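Local coordinates for protein chaperone SycD (Chlamydia pneumoniae, PDB 4NRH) that binds the type III secretion protein CopN as an LcrH/SycD-family chaperone, in a gatekeeper complex that probably directs translocator secretion, at residues D[105-117]-D[129-141]. Numbering follows the deposited sequence.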
ATOM      1  N   HIS D 105     -26.334   9.465  -3.149  1.00 49.25           N
ATOM      2  CA  HIS D 105     -27.643  10.092  -2.991  1.00 48.74           C
ATOM      3  C   HIS D 105     -28.634   9.111  -2.366  1.00 52.71           C
ATOM      4  O   HIS D 105     -29.308   9.434  -1.386  1.00 53.62           O
ATOM      5  CB  HIS D 105     -28.155  10.593  -4.348  1.00 52.66           C
ATOM      6  CG  HIS D 105     -29.404  11.419  -4.270  1.00 58.47           C
ATOM      7  ND1 HIS D 105     -29.775  12.293  -5.269  1.00 54.69           N
ATOM      8  CD2 HIS D 105     -30.365  11.508  -3.319  1.00 60.44           C
ATOM      9  CE1 HIS D 105     -30.909  12.883  -4.939  1.00 57.56           C
ATOM     10  NE2 HIS D 105     -31.289  12.425  -3.760  1.00 61.92           N
ATOM     11  N   MET D 106     -28.713   7.912  -2.935  1.00 55.17           N
ATOM     12  CA  MET D 106     -29.609   6.878  -2.429  1.00 61.41           C
ATOM     13  C   MET D 106     -29.193   6.409  -1.036  1.00 59.34           C
ATOM     14  O   MET D 106     -30.011   5.895  -0.276  1.00 53.94           O
ATOM     15  CB  MET D 106     -29.647   5.687  -3.390  1.00 61.49           C
ATOM     16  CG  MET D 106     -30.208   6.011  -4.767  1.00 54.51           C
ATOM     17  SD  MET D 106     -31.884   6.670  -4.707  1.00 66.40           S
ATOM     18  CE  MET D 106     -32.746   5.342  -3.868  1.00 54.85           C
ATOM     19  N   SER D 107     -27.916   6.589  -0.710  1.00 58.87           N
ATOM     20  CA  SER D 107     -27.391   6.211   0.597  1.00 60.60           C
ATOM     21  C   SER D 107     -27.542   7.344   1.607  1.00 59.69           C
ATOM     22  O   SER D 107     -27.131   7.214   2.761  1.00 69.46           O
ATOM     23  CB  SER D 107     -25.920   5.806   0.487  1.00 71.52           C
ATOM     24  OG  SER D 107     -25.768   4.639  -0.301  1.00 77.14           O
ATOM     25  N   GLU D 108     -28.120   8.454   1.152  1.00 58.59           N
ATOM     26  CA  GLU D 108     -28.326   9.650   1.971  1.00 60.39           C
ATOM     27  C   GLU D 108     -27.003  10.241   2.451  1.00 62.57           C
ATOM     28  O   GLU D 108     -26.942  10.880   3.500  1.00 64.46           O
ATOM     29  CB  GLU D 108     -29.241   9.356   3.165  1.00 65.27           C
ATOM     30  CG  GLU D 108     -30.661   8.972   2.782  1.00 68.56           C
ATOM     31  CD  GLU D 108     -31.541   8.714   3.987  1.00 82.49           C
ATOM     32  OE1 GLU D 108     -31.234   9.247   5.076  1.00 86.01           O
ATOM     33  OE2 GLU D 108     -32.549   7.990   3.845  1.00 86.75           O
ATOM     34  N   GLN D 109     -25.946  10.018   1.676  1.00 59.53           N
ATOM     35  CA  GLN D 109     -24.669  10.674   1.921  1.00 56.90           C
ATOM     36  C   GLN D 109     -24.582  11.880   0.997  1.00 54.69           C
ATOM     37  O   GLN D 109     -23.844  11.878   0.012  1.00 56.94           O
ATOM     38  CB  GLN D 109     -23.500   9.716   1.686  1.00 62.82           C
ATOM     39  CG  GLN D 109     -23.633   8.385   2.411  1.00 72.39           C
ATOM     40  CD  GLN D 109     -22.362   7.561   2.360  1.00 75.37           C
ATOM     41  OE1 GLN D 109     -21.256   8.102   2.375  1.00 81.72           O
ATOM     42  NE2 GLN D 109     -22.514   6.243   2.298  1.00 72.00           N
ATOM     43  N   TYR D 110     -25.347  12.912   1.336  1.00 58.74           N
ATOM     44  CA  TYR D 110     -25.592  14.039   0.444  1.00 59.49           C
ATOM     45  C   TYR D 110     -24.363  14.917   0.223  1.00 55.97           C
ATOM     46  O   TYR D 110     -24.108  15.355  -0.899  1.00 58.26           O
ATOM     47  CB  TYR D 110     -26.748  14.880   0.985  1.00 62.72           C
ATOM     48  CG  TYR D 110     -28.039  14.102   1.113  1.00 61.77           C
ATOM     49  CD1 TYR D 110     -28.626  13.508   0.003  1.00 61.41           C
ATOM     50  CD2 TYR D 110     -28.664  13.950   2.345  1.00 66.29           C
ATOM     51  CE1 TYR D 110     -29.803  12.791   0.114  1.00 59.28           C
ATOM     52  CE2 TYR D 110     -29.843  13.234   2.466  1.00 61.28           C
ATOM     53  CZ  TYR D 110     -30.406  12.658   1.347  1.00 61.52           C
ATOM     54  OH  TYR D 110     -31.579  11.945   1.461  1.00 66.27           O
ATOM     55  N   SER D 111     -23.621  15.183   1.294  1.00 52.10           N
ATOM     56  CA  SER D 111     -22.419  16.010   1.215  1.00 54.23           C
ATOM     57  C   SER D 111     -21.448  15.501   0.151  1.00 60.96           C
ATOM     58  O   SER D 111     -20.908  16.282  -0.635  1.00 64.48           O
ATOM     59  CB  SER D 111     -21.720  16.061   2.576  1.00 66.40           C
ATOM     60  OG  SER D 111     -20.574  16.893   2.529  1.00 72.29           O
ATOM     61  N   GLN D 112     -21.229  14.191   0.135  1.00 56.70           N
ATOM     62  CA  GLN D 112     -20.337  13.576  -0.840  1.00 55.42           C
ATOM     63  C   GLN D 112     -21.032  13.382  -2.185  1.00 50.94           C
ATOM     64  O   GLN D 112     -20.386  13.402  -3.233  1.00 46.66           O
ATOM     65  CB  GLN D 112     -19.810  12.244  -0.310  1.00 62.42           C
ATOM     66  CG  GLN D 112     -18.860  12.410   0.862  1.00 71.82           C
ATOM     67  CD  GLN D 112     -18.206  11.111   1.277  1.00 81.73           C
ATOM     68  OE1 GLN D 112     -18.628  10.029   0.869  1.00 83.35           O
ATOM     69  NE2 GLN D 112     -17.171  11.211   2.103  1.00 88.97           N
ATOM     70  N   ALA D 113     -22.346  13.187  -2.145  1.00 51.59           N
ATOM     71  CA  ALA D 113     -23.147  13.091  -3.361  1.00 48.97           C
ATOM     72  C   ALA D 113     -23.083  14.401  -4.137  1.00 53.25           C
ATOM     73  O   ALA D 113     -22.987  14.405  -5.365  1.00 49.92           O
ATOM     74  CB  ALA D 113     -24.587  12.738  -3.028  1.00 53.99           C
ATOM     75  N   LEU D 114     -23.147  15.509  -3.406  1.00 58.15           N
ATOM     76  CA  LEU D 114     -23.052  16.842  -3.993  1.00 47.49           C
ATOM     77  C   LEU D 114     -21.735  17.044  -4.735  1.00 51.69           C
ATOM     78  O   LEU D 114     -21.714  17.583  -5.842  1.00 41.14           O
ATOM     79  CB  LEU D 114     -23.205  17.909  -2.907  1.00 46.69           C
ATOM     80  CG  LEU D 114     -24.631  18.196  -2.442  1.00 57.97           C
ATOM     81  CD1 LEU D 114     -24.621  18.923  -1.108  1.00 58.76           C
ATOM     82  CD2 LEU D 114     -25.364  19.008  -3.495  1.00 60.07           C
ATOM     83  N   HIS D 115     -20.640  16.616  -4.115  1.00 47.11           N
ATOM     84  CA  HIS D 115     -19.316  16.734  -4.717  1.00 44.76           C
ATOM     85  C   HIS D 115     -19.220  15.967  -6.033  1.00 43.55           C
ATOM     86  O   HIS D 115     -18.674  16.472  -7.013  1.00 49.29           O
ATOM     87  CB  HIS D 115     -18.240  16.239  -3.748  1.00 43.70           C
ATOM     88  CG  HIS D 115     -16.870  16.192  -4.346  1.00 55.67           C
ATOM     89  ND1 HIS D 115     -16.209  15.007  -4.604  1.00 59.51           N
ATOM     90  CD2 HIS D 115     -16.034  17.179  -4.745  1.00 55.63           C
ATOM     91  CE1 HIS D 115     -15.028  15.270  -5.129  1.00 62.80           C
ATOM     92  NE2 HIS D 115     -14.896  16.582  -5.226  1.00 61.99           N
ATOM     93  N   ALA D 116     -19.754  14.749  -6.047  1.00 46.91           N
ATOM     94  CA  ALA D 116     -19.717  13.908  -7.238  1.00 45.96           C
ATOM     95  C   ALA D 116     -20.549  14.514  -8.365  1.00 45.49           C
ATOM     96  O   ALA D 116     -20.141  14.496  -9.528  1.00 45.77           O
ATOM     97  CB  ALA D 116     -20.204  12.503  -6.911  1.00 34.40           C
ATOM     98  N   TYR D 117     -21.717  15.045  -8.013  1.00 45.80           N
ATOM     99  CA  TYR D 117     -22.569  15.743  -8.974  1.00 46.54           C
ATOM    100  C   TYR D 117     -21.869  16.975  -9.540  1.00 41.42           C
ATOM    101  O   TYR D 117     -21.966  17.264 -10.734  1.00 41.55           O
ATOM    102  CB  TYR D 117     -23.893  16.151  -8.325  1.00 45.30           C
ATOM    103  CG  TYR D 117     -24.849  15.005  -8.078  1.00 44.91           C
ATOM    104  CD1 TYR D 117     -24.882  13.905  -8.924  1.00 37.99           C
ATOM    105  CD2 TYR D 117     -25.728  15.032  -7.002  1.00 48.94           C
ATOM    106  CE1 TYR D 117     -25.759  12.859  -8.703  1.00 43.75           C
ATOM    107  CE2 TYR D 117     -26.608  13.992  -6.774  1.00 49.36           C
ATOM    108  CZ  TYR D 117     -26.621  12.909  -7.625  1.00 50.87           C
ATOM    109  OH  TYR D 117     -27.497  11.875  -7.395  1.00 50.61           O
ATOM    110  N   TYR D 129     -28.898  17.889 -15.823  1.00 41.32           N
ATOM    111  CA  TYR D 129     -29.255  16.927 -14.777  1.00 48.67           C
ATOM    112  C   TYR D 129     -28.316  16.849 -13.561  1.00 48.20           C
ATOM    113  O   TYR D 129     -28.798  16.679 -12.442  1.00 51.08           O
ATOM    114  CB  TYR D 129     -29.410  15.532 -15.392  1.00 52.04           C
ATOM    115  CG  TYR D 129     -30.758  15.326 -16.044  1.00 55.43           C
ATOM    116  CD1 TYR D 129     -31.879  15.035 -15.277  1.00 60.85           C
ATOM    117  CD2 TYR D 129     -30.915  15.438 -17.419  1.00 56.21           C
ATOM    118  CE1 TYR D 129     -33.118  14.851 -15.860  1.00 62.21           C
ATOM    119  CE2 TYR D 129     -32.153  15.256 -18.012  1.00 63.83           C
ATOM    120  CZ  TYR D 129     -33.249  14.962 -17.228  1.00 62.92           C
ATOM    121  OH  TYR D 129     -34.482  14.778 -17.810  1.00 60.66           O
ATOM    122  N   PRO D 130     -26.985  16.941 -13.763  1.00 48.31           N
ATOM    123  CA  PRO D 130     -26.142  16.965 -12.561  1.00 49.27           C
ATOM    124  C   PRO D 130     -26.481  18.133 -11.637  1.00 55.13           C
ATOM    125  O   PRO D 130     -26.425  17.989 -10.415  1.00 55.52           O
ATOM    126  CB  PRO D 130     -24.726  17.109 -13.126  1.00 48.06           C
ATOM    127  CG  PRO D 130     -24.805  16.517 -14.480  1.00 47.49           C
ATOM    128  CD  PRO D 130     -26.176  16.850 -14.992  1.00 49.67           C
ATOM    129  N   HIS D 131     -26.830  19.274 -12.224  1.00 54.50           N
ATOM    130  CA  HIS D 131     -27.227  20.451 -11.459  1.00 64.92           C
ATOM    131  C   HIS D 131     -28.576  20.256 -10.772  1.00 65.83           C
ATOM    132  O   HIS D 131     -28.769  20.693  -9.638  1.00 76.05           O
ATOM    133  CB  HIS D 131     -27.275  21.683 -12.366  1.00 59.20           C
ATOM    134  CG  HIS D 131     -25.962  22.012 -13.005  1.00 54.33           C
ATOM    135  ND1 HIS D 131     -24.940  22.637 -12.323  1.00 56.88           N
ATOM    136  CD2 HIS D 131     -25.502  21.795 -14.259  1.00 54.90           C
ATOM    137  CE1 HIS D 131     -23.907  22.794 -13.132  1.00 55.07           C
ATOM    138  NE2 HIS D 131     -24.221  22.291 -14.312  1.00 54.06           N
ATOM    139  N   TYR D 132     -29.506  19.602 -11.463  1.00 49.85           N
ATOM    140  CA  TYR D 132     -30.832  19.341 -10.908  1.00 55.37           C
ATOM    141  C   TYR D 132     -30.770  18.444  -9.676  1.00 57.21           C
ATOM    142  O   TYR D 132     -31.461  18.686  -8.686  1.00 56.38           O
ATOM    143  CB  TYR D 132     -31.746  18.707 -11.959  1.00 56.46           C
ATOM    144  CG  TYR D 132     -33.081  18.260 -11.403  1.00 52.71           C
ATOM    145  CD1 TYR D 132     -34.051  19.187 -11.049  1.00 62.08           C
ATOM    146  CD2 TYR D 132     -33.368  16.911 -11.230  1.00 52.50           C
ATOM    147  CE1 TYR D 132     -35.272  18.786 -10.538  1.00 66.15           C
ATOM    148  CE2 TYR D 132     -34.587  16.500 -10.720  1.00 59.26           C
ATOM    149  CZ  TYR D 132     -35.535  17.442 -10.376  1.00 70.28           C
ATOM    150  OH  TYR D 132     -36.750  17.042  -9.868  1.00 84.24           O
ATOM    151  N   TYR D 133     -29.948  17.402  -9.743  1.00 58.68           N
ATOM    152  CA  TYR D 133     -29.792  16.488  -8.617  1.00 62.69           C
ATOM    153  C   TYR D 133     -29.008  17.144  -7.487  1.00 60.95           C
ATOM    154  O   TYR D 133     -29.140  16.760  -6.325  1.00 61.65           O
ATOM    155  CB  TYR D 133     -29.116  15.191  -9.068  1.00 58.94           C
ATOM    156  CG  TYR D 133     -30.051  14.279  -9.828  1.00 62.92           C
ATOM    157  CD1 TYR D 133     -31.121  13.666  -9.189  1.00 61.69           C
ATOM    158  CD2 TYR D 133     -29.876  14.045 -11.185  1.00 60.83           C
ATOM    159  CE1 TYR D 133     -31.985  12.837  -9.878  1.00 65.71           C
ATOM    160  CE2 TYR D 133     -30.736  13.218 -11.884  1.00 66.99           C
ATOM    161  CZ  TYR D 133     -31.788  12.617 -11.225  1.00 65.22           C
ATOM    162  OH  TYR D 133     -32.647  11.792 -11.915  1.00 53.96           O
ATOM    163  N   ALA D 134     -28.187  18.131  -7.834  1.00 57.69           N
ATOM    164  CA  ALA D 134     -27.532  18.958  -6.829  1.00 64.49           C
ATOM    165  C   ALA D 134     -28.575  19.804  -6.107  1.00 65.29           C
ATOM    166  O   ALA D 134     -28.514  19.981  -4.891  1.00 68.48           O
ATOM    167  CB  ALA D 134     -26.467  19.840  -7.465  1.00 57.11           C
ATOM    168  N   TYR D 135     -29.534  20.318  -6.874  1.00 58.48           N
ATOM    169  CA  TYR D 135     -30.649  21.085  -6.327  1.00 62.88           C
ATOM    170  C   TYR D 135     -31.442  20.259  -5.320  1.00 64.83           C
ATOM    171  O   TYR D 135     -31.769  20.738  -4.234  1.00 67.51           O
ATOM    172  CB  TYR D 135     -31.563  21.579  -7.455  1.00 63.84           C
ATOM    173  CG  TYR D 135     -33.023  21.710  -7.072  1.00 69.47           C
ATOM    174  CD1 TYR D 135     -33.489  22.837  -6.407  1.00 70.07           C
ATOM    175  CD2 TYR D 135     -33.937  20.714  -7.395  1.00 66.10           C
ATOM    176  CE1 TYR D 135     -34.823  22.960  -6.062  1.00 72.76           C
ATOM    177  CE2 TYR D 135     -35.270  20.828  -7.051  1.00 68.44           C
ATOM    178  CZ  TYR D 135     -35.708  21.953  -6.387  1.00 71.37           C
ATOM    179  OH  TYR D 135     -37.037  22.074  -6.045  1.00 65.32           O
ATOM    180  N   ILE D 136     -31.761  19.023  -5.694  1.00 61.34           N
ATOM    181  CA  ILE D 136     -32.467  18.105  -4.807  1.00 69.37           C
ATOM    182  C   ILE D 136     -31.706  17.897  -3.498  1.00 73.01           C
ATOM    183  O   ILE D 136     -32.280  17.988  -2.415  1.00 80.59           O
ATOM    184  CB  ILE D 136     -32.697  16.736  -5.481  1.00 66.75           C
ATOM    185  CG1 ILE D 136     -33.664  16.873  -6.658  1.00 66.26           C
ATOM    186  CG2 ILE D 136     -33.229  15.725  -4.478  1.00 65.13           C
ATOM    187  CD1 ILE D 136     -33.975  15.558  -7.341  1.00 66.67           C
ATOM    188  N   CYS D 137     -30.406  17.641  -3.606  1.00 67.04           N
ATOM    189  CA  CYS D 137     -29.572  17.389  -2.435  1.00 70.92           C
ATOM    190  C   CYS D 137     -29.443  18.624  -1.545  1.00 77.06           C
ATOM    191  O   CYS D 137     -29.511  18.519  -0.320  1.00 81.26           O
ATOM    192  CB  CYS D 137     -28.187  16.905  -2.864  1.00 68.76           C
ATOM    193  SG  CYS D 137     -28.148  15.203  -3.471  1.00 65.87           S
ATOM    194  N   TYR D 138     -29.248  19.787  -2.162  1.00 74.98           N
ATOM    195  CA  TYR D 138     -29.175  21.045  -1.423  1.00 78.15           C
ATOM    196  C   TYR D 138     -30.489  21.322  -0.696  1.00 82.44           C
ATOM    197  O   TYR D 138     -30.506  21.928   0.375  1.00 87.21           O
ATOM    198  CB  TYR D 138     -28.844  22.206  -2.362  1.00 75.95           C
ATOM    199  CG  TYR D 138     -27.388  22.307  -2.759  1.00 80.98           C
ATOM    200  CD1 TYR D 138     -26.376  22.162  -1.819  1.00 78.70           C
ATOM    201  CD2 TYR D 138     -27.027  22.557  -4.077  1.00 74.31           C
ATOM    202  CE1 TYR D 138     -25.045  22.261  -2.182  1.00 78.13           C
ATOM    203  CE2 TYR D 138     -25.701  22.654  -4.450  1.00 79.08           C
ATOM    204  CZ  TYR D 138     -24.714  22.504  -3.500  1.00 81.05           C
ATOM    205  OH  TYR D 138     -23.391  22.603  -3.869  1.00 73.85           O
ATOM    206  N   THR D 139     -31.588  20.875  -1.298  1.00 79.65           N
ATOM    207  CA  THR D 139     -32.909  20.971  -0.691  1.00 84.38           C
ATOM    208  C   THR D 139     -32.988  20.060   0.531  1.00 93.20           C
ATOM    209  O   THR D 139     -33.585  20.412   1.551  1.00105.94           O
ATOM    210  CB  THR D 139     -34.022  20.602  -1.697  1.00 82.05           C
ATOM    211  OG1 THR D 139     -34.040  21.556  -2.765  1.00 80.36           O
ATOM    212  CG2 THR D 139     -35.385  20.579  -1.019  1.00 85.49           C
ATOM    213  N   LEU D 140     -32.362  18.892   0.423  1.00 88.05           N
ATOM    214  CA  LEU D 140     -32.381  17.890   1.486  1.00 91.75           C
ATOM    215  C   LEU D 140     -31.601  18.316   2.730  1.00 99.72           C
ATOM    216  O   LEU D 140     -31.737  17.700   3.786  1.00107.05           O
ATOM    217  CB  LEU D 140     -31.836  16.552   0.975  1.00 87.99           C
ATOM    218  CG  LEU D 140     -32.862  15.457   0.660  1.00 87.06           C
ATOM    219  CD1 LEU D 140     -34.067  15.551   1.587  1.00 94.85           C
ATOM    220  CD2 LEU D 140     -33.294  15.487  -0.796  1.00 79.09           C
ATOM    221  N   THR D 141     -30.785  19.361   2.612  1.00101.49           N
ATOM    222  CA  THR D 141     -30.038  19.842   3.771  1.00110.47           C
ATOM    223  C   THR D 141     -30.857  20.898   4.509  1.00124.07           C
ATOM    224  O   THR D 141     -30.501  21.327   5.607  1.00129.70           O
ATOM    225  CB  THR D 141     -28.677  20.437   3.364  1.00106.50           C
ATOM    226  OG1 THR D 141     -28.882  21.609   2.566  1.00113.17           O
ATOM    227  CG2 THR D 141     -27.871  19.422   2.565  1.00 94.15           C
TER
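Cys-137 of helix 129-140 fits as a knob among His-105, Tyr-110, Ala-113 and Leu-114, within a stack of antiparallel helices consistent with the tetratricopeptide-repeat fold. The axes of 110-117 and 129-140 approach to 9.3 Å, with N-to-C directions 162° apart. Segment 105-117 supplies the end of one helix, a Schellman turn at Glu-108 and the start of the next helix, so that residues from both helices meet 129-140.

Sulfur-aromatic contacts come first. SG of Cys-137 lies over one face of the His-105 imidazole, 3.9 Å from its centroid, and at the edge of the Tyr-117 ring, 3.8 Å from CE2. An apolar contact adds to this: CG2 of Ile-136 comes to the edge of the same imidazole.

CH-pi contacts form the second group. CD2 of Leu-114 sits over the centre of the Tyr-138 ring, 3.5 Å from the centroid; CB of Leu-140 lies over the centre of the Tyr-110 ring, but farther off, 4.1 Å from its centroid, and the opposite face carries CA of Glu-108. Tyr-117, a knob in the other direction, among Pro-130, Tyr-133, Ala-134 and Cys-137, receives CB of Tyr-133 over a face, 3.8 Å from its centroid, whereas the two phenol rings, centroids 5.9 Å apart, barely overlap.

No hydrogen bond crosses the interface. Within 105-117, however, chi1 of -172° sets CG of His-105 anti to the amide nitrogen and swings the imidazole toward Tyr-117; ND1 lies in the plane of the phenol ring and hydrogen-bonds Tyr-117 OH at 3.1 Å.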